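Local coordinates for phospholethanolamine N-methyltransferase 2 (Haemonchus contortus, PDB 4KRI), which probably transfers methyl groups from S-adenosylmethionine to phosphomonomethylethanolamine on the way to phosphocholine, and is captured with that substrate and S-adenosylhomocysteine, at residues A[67-72]-A[100-105]; A[239-244]-A[268-273]; A[307-312]-A[360-365]; A[386-391]-A[401-406]. All coordinates share one frame; numbering follows the deposited sequence.

Contact 1: residues A[67-72]-A[100-105]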
loop_
_atom_site.group_PDB
_atom_site.type_symbol
_atom_site.label_atom_id
_atom_site.label_comp_id
_atom_site.label_asym_id
_atom_site.label_seq_id
_atom_site.Cartn_x
_atom_site.Cartn_y
_atom_site.Cartn_z
ATOM N N LEU A 67 0.288 22.028 6.987
ATOM C CA LEU A 67 1.686 22.298 7.220
ATOM C C LEU A 67 2.454 21.455 6.219
ATOM O O LEU A 67 2.318 20.225 6.200
ATOM C CB LEU A 67 2.051 21.857 8.636
ATOM C CG LEU A 67 3.533 21.962 8.995
ATOM C CD1 LEU A 67 4.038 23.401 8.886
ATOM C CD2 LEU A 67 3.740 21.423 10.394
ATOM N N ILE A 68 3.247 22.112 5.379
ATOM C CA ILE A 68 4.046 21.417 4.378
ATOM C C ILE A 68 5.498 21.488 4.806
ATOM O O ILE A 68 6.035 22.574 4.987
ATOM C CB ILE A 68 3.889 22.088 3.005
ATOM C CG1 ILE A 68 2.401 22.132 2.626
ATOM C CG2 ILE A 68 4.680 21.340 1.949
ATOM C CD1 ILE A 68 2.107 23.006 1.436
ATOM N N VAL A 69 6.128 20.329 4.984
ATOM C CA VAL A 69 7.495 20.282 5.478
ATOM C C VAL A 69 8.336 19.627 4.403
ATOM O O VAL A 69 8.132 18.459 4.069
ATOM C CB VAL A 69 7.594 19.480 6.789
ATOM C CG1 VAL A 69 9.036 19.438 7.303
ATOM C CG2 VAL A 69 6.697 20.099 7.843
ATOM N N ASN A 70 9.283 20.375 3.856
ATOM C CA ASN A 70 9.982 19.923 2.663
ATOM C C ASN A 70 11.504 19.887 2.845
ATOM O O ASN A 70 12.146 20.930 2.948
ATOM C CB ASN A 70 9.619 20.837 1.485
ATOM C CG ASN A 70 10.151 20.322 0.166
ATOM O OD1 ASN A 70 10.273 19.111 -0.032
ATOM N ND2 ASN A 70 10.466 21.229 -0.742
ATOM N N GLN A 71 12.057 18.676 2.914
ATOM C CA GLN A 71 13.507 18.471 3.051
ATOM C C GLN A 71 14.093 19.196 4.258
ATOM O O GLN A 71 15.157 19.806 4.169
ATOM C CB GLN A 71 14.240 18.889 1.775
ATOM C CG GLN A 71 13.864 18.053 0.553
ATOM C CD GLN A 71 14.572 16.685 0.480
ATOM O OE1 GLN A 71 14.584 15.892 1.444
ATOM N NE2 GLN A 71 15.154 16.400 -0.691
ATOM N N ALA A 72 13.404 19.101 5.388
ATOM C CA ALA A 72 13.778 19.871 6.570
ATOM C C ALA A 72 14.242 18.996 7.730
ATOM O O ALA A 72 14.659 19.513 8.771
ATOM C CB ALA A 72 12.604 20.745 7.008
ATOM N N LEU A 100 -0.685 17.336 7.536
ATOM C CA LEU A 100 0.765 17.454 7.397
ATOM C C LEU A 100 1.192 16.746 6.136
ATOM O O LEU A 100 0.919 15.563 5.969
ATOM C CB LEU A 100 1.490 16.822 8.595
ATOM C CG LEU A 100 3.008 16.629 8.476
ATOM C CD1 LEU A 100 3.746 17.964 8.308
ATOM C CD2 LEU A 100 3.531 15.897 9.701
ATOM N N ILE A 101 1.860 17.474 5.246
ATOM C CA ILE A 101 2.493 16.882 4.075
ATOM C C ILE A 101 3.991 16.969 4.320
ATOM O O ILE A 101 4.549 18.061 4.413
ATOM C CB ILE A 101 2.143 17.663 2.790
ATOM C CG1 ILE A 101 0.622 17.697 2.562
ATOM C CG2 ILE A 101 2.855 17.052 1.585
ATOM C CD1 ILE A 101 -0.042 16.293 2.445
ATOM N N LEU A 102 4.644 15.821 4.460
ATOM C CA LEU A 102 6.043 15.800 4.831
ATOM C C LEU A 102 6.844 15.108 3.741
ATOM O O LEU A 102 6.613 13.941 3.441
ATOM C CB LEU A 102 6.230 15.067 6.168
ATOM C CG LEU A 102 7.674 14.684 6.521
ATOM C CD1 LEU A 102 8.470 15.899 6.874
ATOM C CD2 LEU A 102 7.702 13.680 7.665
ATOM N N ARG A 103 7.773 15.837 3.137
ATOM C CA ARG A 103 8.618 15.280 2.094
ATOM C C ARG A 103 10.031 15.152 2.641
ATOM O O ARG A 103 10.634 16.132 3.083
ATOM C CB ARG A 103 8.619 16.201 0.863
ATOM C CG ARG A 103 9.393 15.687 -0.375
ATOM C CD ARG A 103 10.914 15.864 -0.242
ATOM N NE ARG A 103 11.606 15.607 -1.500
ATOM C CZ ARG A 103 11.885 16.540 -2.405
ATOM N NH1 ARG A 103 11.549 17.810 -2.203
ATOM N NH2 ARG A 103 12.513 16.200 -3.518
ATOM N N GLN A 104 10.569 13.943 2.601
ATOM C CA GLN A 104 11.941 13.723 3.014
ATOM C C GLN A 104 12.557 12.644 2.149
ATOM O O GLN A 104 11.989 11.557 2.012
ATOM C CB GLN A 104 11.988 13.317 4.490
ATOM C CG GLN A 104 13.392 13.139 5.045
ATOM C CD GLN A 104 14.162 14.441 5.114
ATOM O OE1 GLN A 104 13.603 15.494 5.429
ATOM N NE2 GLN A 104 15.456 14.379 4.807
ATOM N N ASP A 105 13.722 12.946 1.571
ATOM C CA ASP A 105 14.464 11.973 0.765
ATOM C C ASP A 105 15.207 10.999 1.676
ATOM O O ASP A 105 15.980 11.426 2.540
ATOM C CB ASP A 105 15.450 12.712 -0.135
ATOM C CG ASP A 105 16.227 11.788 -1.048
ATOM O OD1 ASP A 105 15.808 10.626 -1.259
ATOM O OD2 ASP A 105 17.266 12.240 -1.565
HETATM O O HOH W 1 11.315 17.097 5.702
#
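The Arg103 guanidinium is met by two side chains of 67-72, one at its edge and one over a face. At the edge, Asn70 OD1 accepts from Arg103 NH1 at 2.8 Å. The bond uses a lone pair of the amide oxygen and lies in the guanidinium plane. Amide and guanidinium are nearly coplanar, 9° apart. Over the face lies the Gln71 amide, stacked at 16°, with NE2 above the centre of the group. Gln71 reaches this place because its chain bends about CB-CG (chi2 -80°). Its OE1 then accepts from the backbone N of Asp105 at 3.1 Å, with the donor above the carbonyl plane. The remaining guanidinium nitrogens are also used: NE makes a salt bridge to Asp156 and NH2 bonds to Ser2.

Behind this polar end, 67-70 and 100-105 run as parallel strands. Leu67 O, Val69 N and Val69 O bond in turn to Ile101 N, Ile101 O and Arg103 N. Gln71 N continues the series to Arg103 O at 2.9 Å. One water joins Ala72 N, Arg103 O and Gln104 OE1 just past the end of strand 67-70. Gln104 NE2 bonds to Asp74 OD1. Leu100 CD1 packs on Val69 CG2 at 3.7 Å, and Leu102 CD1 on Val69 CG1 at 3.6 Å.

The pair belongs to the N-terminal region of this two-domain protein. Strand 25-29 bonds to 64-70 on one side, and strand 156-166 flanks 98-105 on the other. Helix 80-93 packs on Leu67 and Val69. Helix 5-18 covers the face that carries Ile68, Asn70 and Arg103.

Contact 2: residues A[239-244]-A[268-273]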
loop_
_atom_site.group_PDB
_atom_site.type_symbol
_atom_site.label_atom_id
_atom_site.label_comp_id
_atom_site.label_asym_id
_atom_site.label_seq_id
_atom_site.Cartn_x
_atom_site.Cartn_y
_atom_site.Cartn_z
ATOM N N GLN A 239 6.814 -7.834 -12.796
ATOM C CA GLN A 239 6.603 -8.758 -13.910
ATOM C C GLN A 239 5.692 -8.184 -14.998
ATOM O O GLN A 239 5.946 -8.360 -16.193
ATOM C CB GLN A 239 5.996 -10.058 -13.392
ATOM C CG GLN A 239 5.756 -11.088 -14.471
ATOM C CD GLN A 239 5.085 -12.325 -13.907
ATOM O OE1 GLN A 239 4.131 -12.216 -13.143
ATOM N NE2 GLN A 239 5.586 -13.497 -14.269
ATOM N N ALA A 240 4.626 -7.512 -14.581
ATOM C CA ALA A 240 3.750 -6.835 -15.540
ATOM C C ALA A 240 4.539 -5.817 -16.360
ATOM O O ALA A 240 4.361 -5.700 -17.585
ATOM C CB ALA A 240 2.575 -6.170 -14.814
ATOM N N ALA A 241 5.434 -5.090 -15.694
ATOM C CA ALA A 241 6.240 -4.107 -16.389
ATOM C C ALA A 241 7.267 -4.798 -17.287
ATOM O O ALA A 241 7.440 -4.418 -18.454
ATOM C CB ALA A 241 6.939 -3.178 -15.399
ATOM N N SER A 242 7.959 -5.806 -16.765
ATOM C CA SER A 242 9.072 -6.365 -17.542
ATOM C C SER A 242 8.605 -7.233 -18.712
ATOM O O SER A 242 9.257 -7.275 -19.754
ATOM C CB SER A 242 10.041 -7.143 -16.653
ATOM O OG SER A 242 9.389 -8.256 -16.079
ATOM N N GLU A 243 7.471 -7.899 -18.549
ATOM C CA GLU A 243 6.969 -8.824 -19.566
ATOM C C GLU A 243 6.079 -8.158 -20.603
ATOM O O GLU A 243 6.094 -8.540 -21.775
ATOM C CB GLU A 243 6.176 -9.954 -18.903
ATOM C CG GLU A 243 7.036 -10.956 -18.164
ATOM C CD GLU A 243 7.825 -11.849 -19.110
ATOM O OE1 GLU A 243 7.244 -12.335 -20.113
ATOM O OE2 GLU A 243 9.030 -12.060 -18.852
ATOM N N PHE A 244 5.284 -7.185 -20.169
ATOM C CA PHE A 244 4.331 -6.547 -21.073
ATOM C C PHE A 244 4.607 -5.071 -21.321
ATOM O O PHE A 244 3.953 -4.456 -22.162
ATOM C CB PHE A 244 2.907 -6.736 -20.543
ATOM C CG PHE A 244 2.497 -8.176 -20.425
ATOM C CD1 PHE A 244 1.943 -8.841 -21.508
ATOM C CD2 PHE A 244 2.671 -8.870 -19.231
ATOM C CE1 PHE A 244 1.568 -10.168 -21.409
ATOM C CE2 PHE A 244 2.300 -10.193 -19.124
ATOM C CZ PHE A 244 1.741 -10.843 -20.212
ATOM N N GLU A 268 17.285 -2.120 -8.521
ATOM C CA GLU A 268 17.251 -2.749 -9.844
ATOM C C GLU A 268 16.894 -1.753 -10.952
ATOM O O GLU A 268 17.373 -1.868 -12.085
ATOM C CB GLU A 268 16.289 -3.940 -9.820
ATOM C CG GLU A 268 16.830 -5.123 -8.989
ATOM C CD GLU A 268 15.764 -6.100 -8.496
ATOM O OE1 GLU A 268 14.590 -6.013 -8.920
ATOM O OE2 GLU A 268 16.108 -6.978 -7.668
ATOM N N LYS A 269 16.061 -0.776 -10.597
ATOM C CA LYS A 269 15.710 0.371 -11.453
ATOM C C LYS A 269 14.812 0.010 -12.657
ATOM O O LYS A 269 15.255 -0.589 -13.640
ATOM C CB LYS A 269 16.959 1.165 -11.857
ATOM C CG LYS A 269 17.863 1.483 -10.644
ATOM C CD LYS A 269 18.688 2.746 -10.820
ATOM C CE LYS A 269 19.462 3.090 -9.536
ATOM N NZ LYS A 269 18.606 3.632 -8.413
ATOM N N ASP A 270 13.530 0.347 -12.547
ATOM C CA ASP A 270 12.611 0.218 -13.668
ATOM C C ASP A 270 11.594 1.345 -13.525
ATOM O O ASP A 270 10.717 1.279 -12.657
ATOM C CB ASP A 270 11.920 -1.149 -13.646
ATOM C CG ASP A 270 11.079 -1.413 -14.902
ATOM O OD1 ASP A 270 10.595 -0.443 -15.531
ATOM O OD2 ASP A 270 10.914 -2.597 -15.267
ATOM N N ALA A 271 11.709 2.372 -14.372
ATOM C CA ALA A 271 10.860 3.557 -14.238
ATOM C C ALA A 271 9.400 3.310 -14.593
ATOM O O ALA A 271 8.570 4.211 -14.432
ATOM C CB ALA A 271 11.402 4.731 -15.041
ATOM N N ARG A 272 9.074 2.105 -15.054
ATOM C CA ARG A 272 7.660 1.765 -15.294
ATOM C C ARG A 272 6.901 1.497 -14.014
ATOM O O ARG A 272 5.670 1.465 -14.013
ATOM C CB ARG A 272 7.542 0.540 -16.221
ATOM C CG ARG A 272 7.937 0.919 -17.658
ATOM C CD ARG A 272 8.180 -0.291 -18.547
ATOM N NE ARG A 272 9.204 -1.191 -18.018
ATOM C CZ ARG A 272 9.811 -2.126 -18.740
ATOM N NH1 ARG A 272 9.530 -2.249 -20.033
ATOM N NH2 ARG A 272 10.716 -2.916 -18.180
ATOM N N VAL A 273 7.625 1.319 -12.915
ATOM C CA VAL A 273 7.006 0.866 -11.680
ATOM C C VAL A 273 7.131 1.880 -10.557
ATOM O O VAL A 273 8.219 2.343 -10.255
ATOM C CB VAL A 273 7.651 -0.435 -11.215
ATOM C CG1 VAL A 273 7.064 -0.870 -9.869
ATOM C CG2 VAL A 273 7.413 -1.515 -12.254
#
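Ala241 meets both Val273 and Arg272 through its methyl group. CB lies 3.6 Å from Val273 CG2 and 3.9 Å from Arg272 CB. The methyl points from the helix toward the loop. The second meeting is polar but is not a hydrogen bond. The guanidinium of Arg272 lies flat across the end of the Ala241 carbonyl. Ala241 O stands over the centre of the group, with Arg272 CZ at 3.3 Å. The N-H bonds lie in the guanidinium plane and do not point at this oxygen. The closeness may still be favourable, since a positive group faces a carbonyl oxygen.

Helix 235-244 follows strand 225-229 in the methyltransferase domain, which has a Rossmann-like fold. The loop leads from helix 255-268 into strand 273-277. The contact therefore lays the last turn of helix 235-244 against the turn that leads into strand 273-277.

Asp270 sets the pose of Arg272 through a side-on salt bridge inside 268-273. OD1 is gripped by Arg272 NE and OD2 by Arg272 NH2, each at 2.9 Å. The chain of Arg272 bends at CG-CD (chi3 -57°), which turns its end back to the carboxylate. Asp270 OD1 also accepts from the backbone N of Arg272 at 3.0 Å, an Asx turn. A type I turn from Asp270 to Val273 carries both residues. Farther out, the backbone of Arg272 bonds to Val248, and Val273 O accepts from Trp154 NE1.

Contact 3: residues A[307-312]-A[360-365]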
loop_
_atom_site.group_PDB
_atom_site.type_symbol
_atom_site.label_atom_id
_atom_site.label_comp_id
_atom_site.label_asym_id
_atom_site.label_seq_id
_atom_site.Cartn_x
_atom_site.Cartn_y
_atom_site.Cartn_z
ATOM N N LYS A 307 -17.531 -1.224 -1.540
ATOM C CA LYS A 307 -16.783 0.023 -1.607
ATOM C C LYS A 307 -15.571 -0.153 -2.510
ATOM O O LYS A 307 -15.290 0.705 -3.334
ATOM C CB LYS A 307 -16.348 0.491 -0.210
ATOM C CG LYS A 307 -15.495 1.763 -0.240
ATOM C CD LYS A 307 -14.953 2.142 1.129
ATOM C CE LYS A 307 -15.999 2.844 1.977
ATOM N NZ LYS A 307 -15.376 3.592 3.116
ATOM N N LEU A 308 -14.863 -1.266 -2.346
ATOM C CA LEU A 308 -13.673 -1.531 -3.151
ATOM C C LEU A 308 -14.016 -1.571 -4.625
ATOM O O LEU A 308 -13.330 -0.957 -5.445
ATOM C CB LEU A 308 -13.035 -2.859 -2.755
ATOM C CG LEU A 308 -11.795 -3.214 -3.576
ATOM C CD1 LEU A 308 -10.642 -2.280 -3.265
ATOM C CD2 LEU A 308 -11.414 -4.651 -3.297
ATOM N N PHE A 309 -15.079 -2.296 -4.964
ATOM C CA PHE A 309 -15.473 -2.407 -6.369
ATOM C C PHE A 309 -15.900 -1.073 -6.970
ATOM O O PHE A 309 -15.606 -0.805 -8.137
ATOM C CB PHE A 309 -16.559 -3.483 -6.575
ATOM C CG PHE A 309 -16.016 -4.897 -6.678
ATOM C CD1 PHE A 309 -14.838 -5.264 -6.040
ATOM C CD2 PHE A 309 -16.686 -5.852 -7.428
ATOM C CE1 PHE A 309 -14.346 -6.567 -6.129
ATOM C CE2 PHE A 309 -16.203 -7.156 -7.523
ATOM C CZ PHE A 309 -15.025 -7.509 -6.881
ATOM N N SER A 310 -16.576 -0.224 -6.192
ATOM C CA SER A 310 -16.959 1.102 -6.697
ATOM C C SER A 310 -15.729 1.984 -6.917
ATOM O O SER A 310 -15.672 2.758 -7.878
ATOM C CB SER A 310 -17.935 1.802 -5.751
ATOM O OG SER A 310 -17.259 2.260 -4.596
ATOM N N ARG A 311 -14.738 1.855 -6.033
ATOM C CA ARG A 311 -13.489 2.595 -6.195
ATOM C C ARG A 311 -12.694 2.132 -7.420
ATOM O O ARG A 311 -12.109 2.948 -8.148
ATOM C CB ARG A 311 -12.621 2.452 -4.945
ATOM C CG ARG A 311 -13.203 3.075 -3.698
ATOM C CD ARG A 311 -12.095 3.812 -2.960
ATOM N NE ARG A 311 -12.545 4.494 -1.749
ATOM C CZ ARG A 311 -13.455 5.462 -1.728
ATOM N NH1 ARG A 311 -14.040 5.857 -2.852
ATOM N NH2 ARG A 311 -13.792 6.031 -0.576
ATOM N N ILE A 312 -12.674 0.828 -7.650
ATOM C CA ILE A 312 -12.045 0.269 -8.842
ATOM C C ILE A 312 -12.753 0.750 -10.103
ATOM O O ILE A 312 -12.111 1.177 -11.065
ATOM C CB ILE A 312 -12.047 -1.278 -8.789
ATOM C CG1 ILE A 312 -11.053 -1.773 -7.744
ATOM C CG2 ILE A 312 -11.764 -1.877 -10.162
ATOM C CD1 ILE A 312 -11.146 -3.263 -7.478
ATOM N N LYS A 360 -22.111 -6.669 -10.683
ATOM C CA LYS A 360 -23.264 -6.194 -11.442
ATOM C C LYS A 360 -23.819 -4.883 -10.881
ATOM O O LYS A 360 -24.096 -3.939 -11.636
ATOM C CB LYS A 360 -24.368 -7.259 -11.474
ATOM C CG LYS A 360 -24.086 -8.407 -12.421
ATOM C CD LYS A 360 -25.362 -8.873 -13.110
ATOM C CE LYS A 360 -25.080 -10.055 -14.016
ATOM N NZ LYS A 360 -24.402 -11.137 -13.261
ATOM N N LYS A 361 -23.974 -4.829 -9.560
ATOM C CA LYS A 361 -24.486 -3.627 -8.885
ATOM C C LYS A 361 -23.586 -2.420 -9.138
ATOM O O LYS A 361 -24.068 -1.295 -9.346
ATOM C CB LYS A 361 -24.616 -3.881 -7.376
ATOM C CG LYS A 361 -25.068 -2.665 -6.561
ATOM C CD LYS A 361 -26.564 -2.408 -6.702
ATOM C CE LYS A 361 -27.032 -1.258 -5.810
ATOM N NZ LYS A 361 -26.693 0.091 -6.357
ATOM N N THR A 362 -22.280 -2.670 -9.136
ATOM C CA THR A 362 -21.283 -1.627 -9.382
ATOM C C THR A 362 -21.362 -1.072 -10.803
ATOM O O THR A 362 -21.047 0.100 -11.056
ATOM C CB THR A 362 -19.872 -2.188 -9.150
ATOM O OG1 THR A 362 -19.788 -2.717 -7.824
ATOM C CG2 THR A 362 -18.836 -1.091 -9.307
ATOM N N GLY A 363 -21.782 -1.910 -11.741
ATOM C CA GLY A 363 -21.958 -1.450 -13.106
ATOM C C GLY A 363 -21.015 -2.080 -14.116
ATOM O O GLY A 363 -20.987 -1.670 -15.283
ATOM N N PHE A 364 -20.247 -3.073 -13.672
ATOM C CA PHE A 364 -19.359 -3.810 -14.566
ATOM C C PHE A 364 -20.148 -4.660 -15.561
ATOM O O PHE A 364 -21.245 -5.134 -15.253
ATOM C CB PHE A 364 -18.423 -4.711 -13.759
ATOM C CG PHE A 364 -17.328 -3.962 -13.053
ATOM C CD1 PHE A 364 -16.271 -3.417 -13.774
ATOM C CD2 PHE A 364 -17.350 -3.805 -11.674
ATOM C CE1 PHE A 364 -15.265 -2.726 -13.128
ATOM C CE2 PHE A 364 -16.335 -3.114 -11.029
ATOM C CZ PHE A 364 -15.298 -2.585 -11.760
ATOM N N ILE A 365 -19.591 -4.832 -16.758
ATOM C CA ILE A 365 -20.175 -5.713 -17.773
ATOM C C ILE A 365 -19.154 -6.786 -18.158
ATOM O O ILE A 365 -18.031 -6.767 -17.661
ATOM C CB ILE A 365 -20.608 -4.934 -19.038
ATOM C CG1 ILE A 365 -19.431 -4.159 -19.628
ATOM C CG2 ILE A 365 -21.728 -3.972 -18.711
ATOM C CD1 ILE A 365 -19.664 -3.639 -21.061
#
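Lys307 O is gripped by two donors of its own helix, Ser310 OG at 2.8 Å and Arg311 N at 3.0 Å. The hydroxyl comes in tilted 27° from the carbonyl plane. The bond holds the Ser310 hydroxyl back against its own helix. Across the contact, Ser310 offers its CA to Thr362 CG2, at 3.9 Å.

Thr362 carries much of the meeting. Its methyl CG2 rests on the backbone carbonyl of Phe309, 3.4 Å from Phe309 O. Its OG1 sits near the plane of the Phe309 ring, at an edge, 3.5 Å from Phe309 CB. The hydroxyl is itself bonded to Ile358 O, one turn back. CG2, anti to the backbone N, reaches the carbonyl, while OG1 (chi1 -56°) lies by Phe309 CB.

Phe364, two residues on, turns its ring edge, not a face, to the helix. Phe364 CE2 lies 3.8 Å from Phe309 O, and Phe364 CZ lies 3.9 Å from Ile312 CG2. The Ile312 and Phe364 side chains cross at about a right angle. Tyr313 meets the Phe364 ring edge-to-face, and Phe309 packs with its ring against Phe427.

Phe309 and Phe364 are buried over strands 320-329 and 422-430. Phe309 touches Ile324, while Phe364 touches Val322 and Ala429. Helix 352-362 ends here in a Schellman motif, with Gly363 at C-prime in positive phi. Phe364 N bonds to Ala359 O and Gly363 N weakly to Lys360 O. That helix end brings Phe364 between helix 305-315 and strands 320-329 and 422-430 of the methyltransferase fold.

Contact 4: residues A[386-391]-A[401-406]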
loop_
_atom_site.group_PDB
_atom_site.type_symbol
_atom_site.label_atom_id
_atom_site.label_comp_id
_atom_site.label_asym_id
_atom_site.label_seq_id
_atom_site.Cartn_x
_atom_site.Cartn_y
_atom_site.Cartn_z
ATOM N N ARG A 386 8.319 -28.937 -2.214
ATOM C CA ARG A 386 9.491 -28.061 -2.253
ATOM C C ARG A 386 10.023 -27.689 -0.857
ATOM O O ARG A 386 11.219 -27.843 -0.606
ATOM C CB ARG A 386 9.213 -26.817 -3.104
ATOM C CG ARG A 386 10.457 -26.183 -3.719
ATOM C CD ARG A 386 10.117 -25.388 -4.976
ATOM N NE ARG A 386 9.241 -24.250 -4.699
ATOM C CZ ARG A 386 8.148 -23.960 -5.401
ATOM N NH1 ARG A 386 7.797 -24.723 -6.427
ATOM N NH2 ARG A 386 7.410 -22.902 -5.082
ATOM N N ILE A 387 9.157 -27.213 0.045
ATOM C CA ILE A 387 9.584 -26.932 1.427
ATOM C C ILE A 387 10.093 -28.190 2.131
ATOM O O ILE A 387 11.076 -28.145 2.872
ATOM C CB ILE A 387 8.471 -26.305 2.335
ATOM C CG1 ILE A 387 7.115 -26.982 2.133
ATOM C CG2 ILE A 387 8.351 -24.816 2.140
ATOM C CD1 ILE A 387 5.995 -26.380 2.979
ATOM N N GLU A 388 9.401 -29.303 1.911
ATOM C CA GLU A 388 9.780 -30.583 2.499
ATOM C C GLU A 388 11.131 -31.047 1.973
ATOM O O GLU A 388 11.924 -31.637 2.705
ATOM C CB GLU A 388 8.715 -31.645 2.204
ATOM C CG GLU A 388 7.550 -31.670 3.189
ATOM C CD GLU A 388 6.524 -32.737 2.852
ATOM O OE1 GLU A 388 6.493 -33.184 1.685
ATOM O OE2 GLU A 388 5.750 -33.130 3.751
ATOM N N GLN A 389 11.395 -30.774 0.700
ATOM C CA GLN A 389 12.626 -31.234 0.067
ATOM C C GLN A 389 13.820 -30.326 0.371
ATOM O O GLN A 389 14.954 -30.794 0.461
ATOM C CB GLN A 389 12.427 -31.367 -1.445
ATOM C CG GLN A 389 13.524 -32.135 -2.160
ATOM C CD GLN A 389 13.118 -32.572 -3.556
ATOM O OE1 GLN A 389 13.952 -32.673 -4.451
ATOM N NE2 GLN A 389 11.832 -32.841 -3.744
ATOM N N ASP A 390 13.562 -29.033 0.536
ATOM C CA ASP A 390 14.636 -28.070 0.762
ATOM C C ASP A 390 14.703 -27.602 2.213
ATOM O O ASP A 390 15.239 -26.531 2.497
ATOM C CB ASP A 390 14.490 -26.871 -0.177
ATOM C CG ASP A 390 14.702 -27.239 -1.628
ATOM O OD1 ASP A 390 15.293 -28.309 -1.886
ATOM O OD2 ASP A 390 14.288 -26.454 -2.508
ATOM N N LYS A 391 14.154 -28.418 3.111
ATOM C CA LYS A 391 14.203 -28.197 4.559
ATOM C C LYS A 391 15.545 -27.644 5.065
ATOM O O LYS A 391 15.585 -26.630 5.762
ATOM C CB LYS A 391 13.886 -29.516 5.263
ATOM C CG LYS A 391 13.879 -29.477 6.779
ATOM C CD LYS A 391 13.436 -30.830 7.317
ATOM C CE LYS A 391 13.210 -30.804 8.811
ATOM N NZ LYS A 391 12.640 -32.100 9.266
ATOM N N ASN A 401 10.530 -23.031 14.147
ATOM C CA ASN A 401 9.135 -22.644 14.367
ATOM C C ASN A 401 8.490 -22.114 13.089
ATOM O O ASN A 401 7.324 -22.392 12.800
ATOM C CB ASN A 401 9.037 -21.585 15.473
ATOM C CG ASN A 401 9.273 -22.159 16.861
ATOM O OD1 ASN A 401 9.180 -23.370 17.074
ATOM N ND2 ASN A 401 9.566 -21.283 17.819
ATOM N N ALA A 402 9.260 -21.340 12.332
ATOM C CA ALA A 402 8.801 -20.820 11.049
ATOM C C ALA A 402 8.587 -21.964 10.062
ATOM O O ALA A 402 7.573 -22.008 9.359
ATOM C CB ALA A 402 9.802 -19.829 10.497
ATOM N N TYR A 403 9.544 -22.888 10.020
ATOM C CA TYR A 403 9.469 -24.039 9.121
ATOM C C TYR A 403 8.233 -24.908 9.352
ATOM O O TYR A 403 7.509 -25.234 8.409
ATOM C CB TYR A 403 10.737 -24.906 9.209
ATOM C CG TYR A 403 10.635 -26.144 8.347
ATOM C CD1 TYR A 403 10.795 -26.070 6.966
ATOM C CD2 TYR A 403 10.348 -27.382 8.906
ATOM C CE1 TYR A 403 10.679 -27.206 6.173
ATOM C CE2 TYR A 403 10.234 -28.512 8.122
ATOM C CZ TYR A 403 10.405 -28.414 6.757
ATOM O OH TYR A 403 10.283 -29.542 5.974
ATOM N N ASP A 404 7.997 -25.300 10.600
ATOM C CA ASP A 404 6.845 -26.142 10.906
ATOM C C ASP A 404 5.520 -25.437 10.587
ATOM O O ASP A 404 4.561 -26.075 10.149
ATOM C CB ASP A 404 6.881 -26.609 12.363
ATOM C CG ASP A 404 8.107 -27.460 12.676
ATOM O OD1 ASP A 404 8.619 -28.138 11.755
ATOM O OD2 ASP A 404 8.557 -27.453 13.845
ATOM N N GLY A 405 5.478 -24.122 10.795
ATOM C CA GLY A 405 4.295 -23.335 10.484
ATOM C C GLY A 405 3.955 -23.333 9.003
ATOM O O GLY A 405 2.776 -23.291 8.620
ATOM N N LEU A 406 4.983 -23.366 8.158
ATOM C CA LEU A 406 4.755 -23.464 6.718
ATOM C C LEU A 406 4.229 -24.852 6.354
ATOM O O LEU A 406 3.267 -24.989 5.595
ATOM C CB LEU A 406 6.031 -23.173 5.931
ATOM C CG LEU A 406 6.459 -21.735 5.651
ATOM C CD1 LEU A 406 7.614 -21.729 4.665
ATOM C CD2 LEU A 406 5.284 -20.903 5.127
#
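Ring contacts lead here: Lys391 lays its aliphatic chain across one face of Tyr403. The CH-pi contact runs from Lys391 CG to the ring centroid at 4.1 Å, 28° off the ring normal. The side chains cross at about a right angle. Lys391 CG is nearest to Tyr403 CZ, at 3.6 Å, and Lys391 CE reaches Tyr403 CE2 at 3.8 Å. With CG anti to the backbone N (chi1 -180°) and the chain extended beyond it, CB, CG and CD pass the CZ-OH end.

Ring edge and backbone meet by van der Waals contact. Ile387 O lies in the Tyr403 ring plane, 3.5 Å from Tyr403 CE1, and Glu388 CA is 3.7 Å from Tyr403 OH. Tyr403 OH is 3.5 Å from Ile387 O, a weak hydrogen bond that is not settled.

Apolar packing joins Ile387 CG2 to Leu406 CD1 at 4.1 Å, while Ile387 CD1 rests on the backbone carbonyl of Leu406.

Helix 373-389 ends at this contact, and helix 391-395 leads on toward helix 400-418. Leu395 packs on Tyr403 and Phe394 on Leu406. Trp195 and Ile196 of helix 187-197 cover Ile387. Ile196 also touches Leu406, whose side chain is about 7 Å from the bound phosphomonomethylethanolamine.

How the contacts relate
No two of the four contacts touch. Contact 1 stands in the N-terminal family region, 28 Å or more between centres from the others. It is a buried strand pair, with backbone bonds in series and a polar cluster at its end. Contacts 2 and 3 both set a helix against the end of another helix or the residues just after it, yet they hold different elements. Contact 2 is partly buried, and its ion pair lies within the loop, not across the contact. Contact 3 is buried and relies on aromatic edges and a methyl group. Contact 4 joins the end of helix 373-389 and the start of 391-395 to helix 400-418, with Glu388 and Lys391 exposed.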